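Local coordinates for beta-hydroxyacid dehydrogenase, 3-hydroxyisobutyrate dehydrogenase (Saccharomonospora xinjiangensis XJ-54, PDB 6GRL), which probably reduces imines with NADPH, as an S-selective imine reductase linked to reductive amination and related to the beta-hydroxyacid dehydrogenases, at residues Ser263-Ser267 and Leu268-Ala272. Numbering follows the deposited sequence.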
ATOM      1  N   SER A 263      21.767  11.857 -25.086  1.00 21.40           N
ATOM      2  CA  SER A 263      22.760  12.833 -25.523  1.00 22.27           C
ATOM      3  C   SER A 263      22.439  14.226 -24.994  1.00 22.46           C
ATOM      4  O   SER A 263      23.340  14.962 -24.577  1.00 23.45           O
ATOM      5  CB  SER A 263      22.844  12.842 -27.049  1.00 31.22           C
ATOM      6  OG  SER A 263      23.785  13.799 -27.503  1.00 37.71           O
ATOM      7  N   HIS A 264      21.157  14.600 -24.987  1.00 23.07           N
ATOM      8  CA  HIS A 264      20.787  15.953 -24.580  1.00 25.00           C
ATOM      9  C   HIS A 264      21.025  16.172 -23.090  1.00 24.52           C
ATOM     10  O   HIS A 264      21.664  17.154 -22.694  1.00 24.98           O
ATOM     11  CB  HIS A 264      19.328  16.233 -24.943  1.00 27.25           C
ATOM     12  CG  HIS A 264      18.787  17.488 -24.331  1.00 24.39           C
ATOM     13  ND1 HIS A 264      17.718  17.491 -23.460  1.00 23.76           N
ATOM     14  CD2 HIS A 264      19.178  18.778 -24.453  1.00 24.41           C
ATOM     15  CE1 HIS A 264      17.468  18.731 -23.081  1.00 22.62           C
ATOM     16  NE2 HIS A 264      18.341  19.531 -23.667  1.00 23.02           N
ATOM     17  N   ARG A 265      20.519  15.270 -22.244  1.00 23.56           N
ATOM     18  CA  ARG A 265      20.658  15.473 -20.805  1.00 18.94           C
ATOM     19  C   ARG A 265      22.111  15.340 -20.363  1.00 21.58           C
ATOM     20  O   ARG A 265      22.560  16.063 -19.466  1.00 21.05           O
ATOM     21  CB  ARG A 265      19.759  14.501 -20.037  1.00 18.02           C
ATOM     22  CG  ARG A 265      20.103  13.030 -20.192  1.00 19.69           C
ATOM     23  CD  ARG A 265      18.914  12.160 -19.810  1.00 18.34           C
ATOM     24  NE  ARG A 265      18.665  12.150 -18.370  1.00 18.45           N
ATOM     25  CZ  ARG A 265      17.465  12.300 -17.817  1.00 19.07           C
ATOM     26  NH1 ARG A 265      17.329  12.270 -16.497  1.00 15.55           N
ATOM     27  NH2 ARG A 265      16.400  12.488 -18.583  1.00 18.71           N
ATOM     28  N   GLU A 266      22.869  14.438 -20.992  1.00 21.03           N
ATOM     29  CA  GLU A 266      24.273  14.286 -20.623  1.00 22.09           C
ATOM     30  C   GLU A 266      25.105  15.479 -21.076  1.00 23.89           C
ATOM     31  O   GLU A 266      26.113  15.805 -20.438  1.00 24.70           O
ATOM     32  CB  GLU A 266      24.831  12.983 -21.197  1.00 23.53           C
ATOM     33  CG  GLU A 266      24.387  11.748 -20.427  1.00 21.97           C
ATOM     34  CD  GLU A 266      25.079  10.480 -20.886  1.00 25.01           C
ATOM     35  OE1 GLU A 266      25.704  10.495 -21.968  1.00 28.62           O
ATOM     36  OE2 GLU A 266      24.996   9.467 -20.160  1.00 26.92           O
ATOM     37  N   SER A 267      24.700  16.146 -22.161  1.00 22.31           N
ATOM     38  CA  SER A 267      25.371  17.373 -22.573  1.00 24.46           C
ATOM     39  C   SER A 267      25.150  18.504 -21.576  1.00 26.26           C
ATOM     40  O   SER A 267      25.902  19.484 -21.592  1.00 30.03           O
ATOM     41  CB  SER A 267      24.891  17.802 -23.961  1.00 28.28           C
ATOM     42  OG  SER A 267      23.568  18.306 -23.913  1.00 26.59           O
ATOM     43  N   LEU A 268      24.137  18.388 -20.722  1.00 24.20           N
ATOM     44  CA  LEU A 268      23.876  19.349 -19.660  1.00 23.49           C
ATOM     45  C   LEU A 268      24.478  18.927 -18.329  1.00 25.09           C
ATOM     46  O   LEU A 268      24.358  19.665 -17.347  1.00 27.39           O
ATOM     47  CB  LEU A 268      22.367  19.554 -19.496  1.00 23.52           C
ATOM     48  CG  LEU A 268      21.599  20.059 -20.720  1.00 22.85           C
ATOM     49  CD1 LEU A 268      20.106  19.855 -20.524  1.00 21.73           C
ATOM     50  CD2 LEU A 268      21.910  21.524 -20.983  1.00 25.89           C
ATOM     51  N   GLY A 269      25.120  17.763 -18.272  1.00 23.38           N
ATOM     52  CA  GLY A 269      25.673  17.262 -17.032  1.00 22.37           C
ATOM     53  C   GLY A 269      24.682  16.569 -16.127  1.00 23.18           C
ATOM     54  O   GLY A 269      24.987  16.358 -14.948  1.00 25.02           O
ATOM     55  N   VAL A 270      23.509  16.207 -16.638  1.00 21.00           N
ATOM     56  CA  VAL A 270      22.470  15.556 -15.850  1.00 19.66           C
ATOM     57  C   VAL A 270      22.604  14.047 -16.004  1.00 20.46           C
ATOM     58  O   VAL A 270      23.019  13.540 -17.052  1.00 20.69           O
ATOM     59  CB  VAL A 270      21.074  16.061 -16.277  1.00 17.52           C
ATOM     60  CG1 VAL A 270      19.967  15.344 -15.512  1.00 19.18           C
ATOM     61  CG2 VAL A 270      20.973  17.564 -16.068  1.00 23.19           C
ATOM     62  N   GLU A 271      22.268  13.321 -14.938  1.00 19.74           N
ATOM     63  CA  GLU A 271      22.307  11.865 -14.947  1.00 18.95           C
ATOM     64  C   GLU A 271      21.417  11.298 -16.051  1.00 17.15           C
ATOM     65  O   GLU A 271      20.546  11.976 -16.602  1.00 18.46           O
ATOM     66  CB  GLU A 271      21.857  11.311 -13.596  1.00 18.24           C
ATOM     67  CG  GLU A 271      20.366  11.494 -13.336  1.00 20.34           C
ATOM     68  CD  GLU A 271      19.544  10.284 -13.743  1.00 18.77           C
ATOM     69  OE1 GLU A 271      19.946   9.148 -13.414  1.00 17.55           O
ATOM     70  OE2 GLU A 271      18.507  10.472 -14.413  1.00 19.90           O
ATOM     71  N   ALA A 272      21.633  10.017 -16.352  1.00 18.84           N
ATOM     72  CA  ALA A 272      20.852   9.330 -17.373  1.00 17.93           C
ATOM     73  C   ALA A 272      20.811   7.834 -17.085  1.00 19.00           C
ATOM     74  O   ALA A 272      20.918   7.007 -17.997  1.00 21.03           O
ATOM     75  CB  ALA A 272      21.411   9.592 -18.774  1.00 18.37           C
TER
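The carbonyl oxygen of Arg-265 takes two backbone donors from opposite faces of its plane: Val-270 N at 3.0 Å and, well above that plane, Leu-268 N at 3.1 Å. The first of these, the bond from Gly-269 N to Glu-266 O, 3.1 Å, and the positive phi of Gly-269 identify a Schellman motif ending helix 251-267; Leu-268 N is a further donor. This surface turn leads into helix 273-287 within the reductive aminase-like C-terminal domain. The Arg-265 side chain reaches past it to the next residues of the loop. Its NE points almost straight (170°) at Glu-271 O, 2.6 Å away, and the acceptor lies in the guanidinium plane. NH1 adds a weak second bond to that oxygen and a salt bridge to Glu-271 OE2 at 3.0 Å whose hydrogen bond is also weak; this carboxylate stands nearly perpendicular to the guanidinium, 89° between planes. With CG set between the backbone N and the carbonyl carbon (chi1 64°) and a bend at chi3, the chain passes along the Ala-272 methyl, CD to CB 3.7 Å. Replacing Arg-265 with an alanine would probably leave Glu-271 O without its straight donor and the carboxylate without this charge partner. Beside the helix end, Leu-268 CD1 sits over a face of the His-264 imidazole, 4.0 Å from its centroid, a CH-pi contact, while His-264 NE2 hydrogen-bonds Glu-210 OE2. Backbone capping is thus complemented by one arginine joining a carbonyl to a carboxylate, while Glu-271 OE1, accepting from Val-273 N, and Glu-266 OE2, salt-bridged to Arg-276 NE, tie the turn to the next helix.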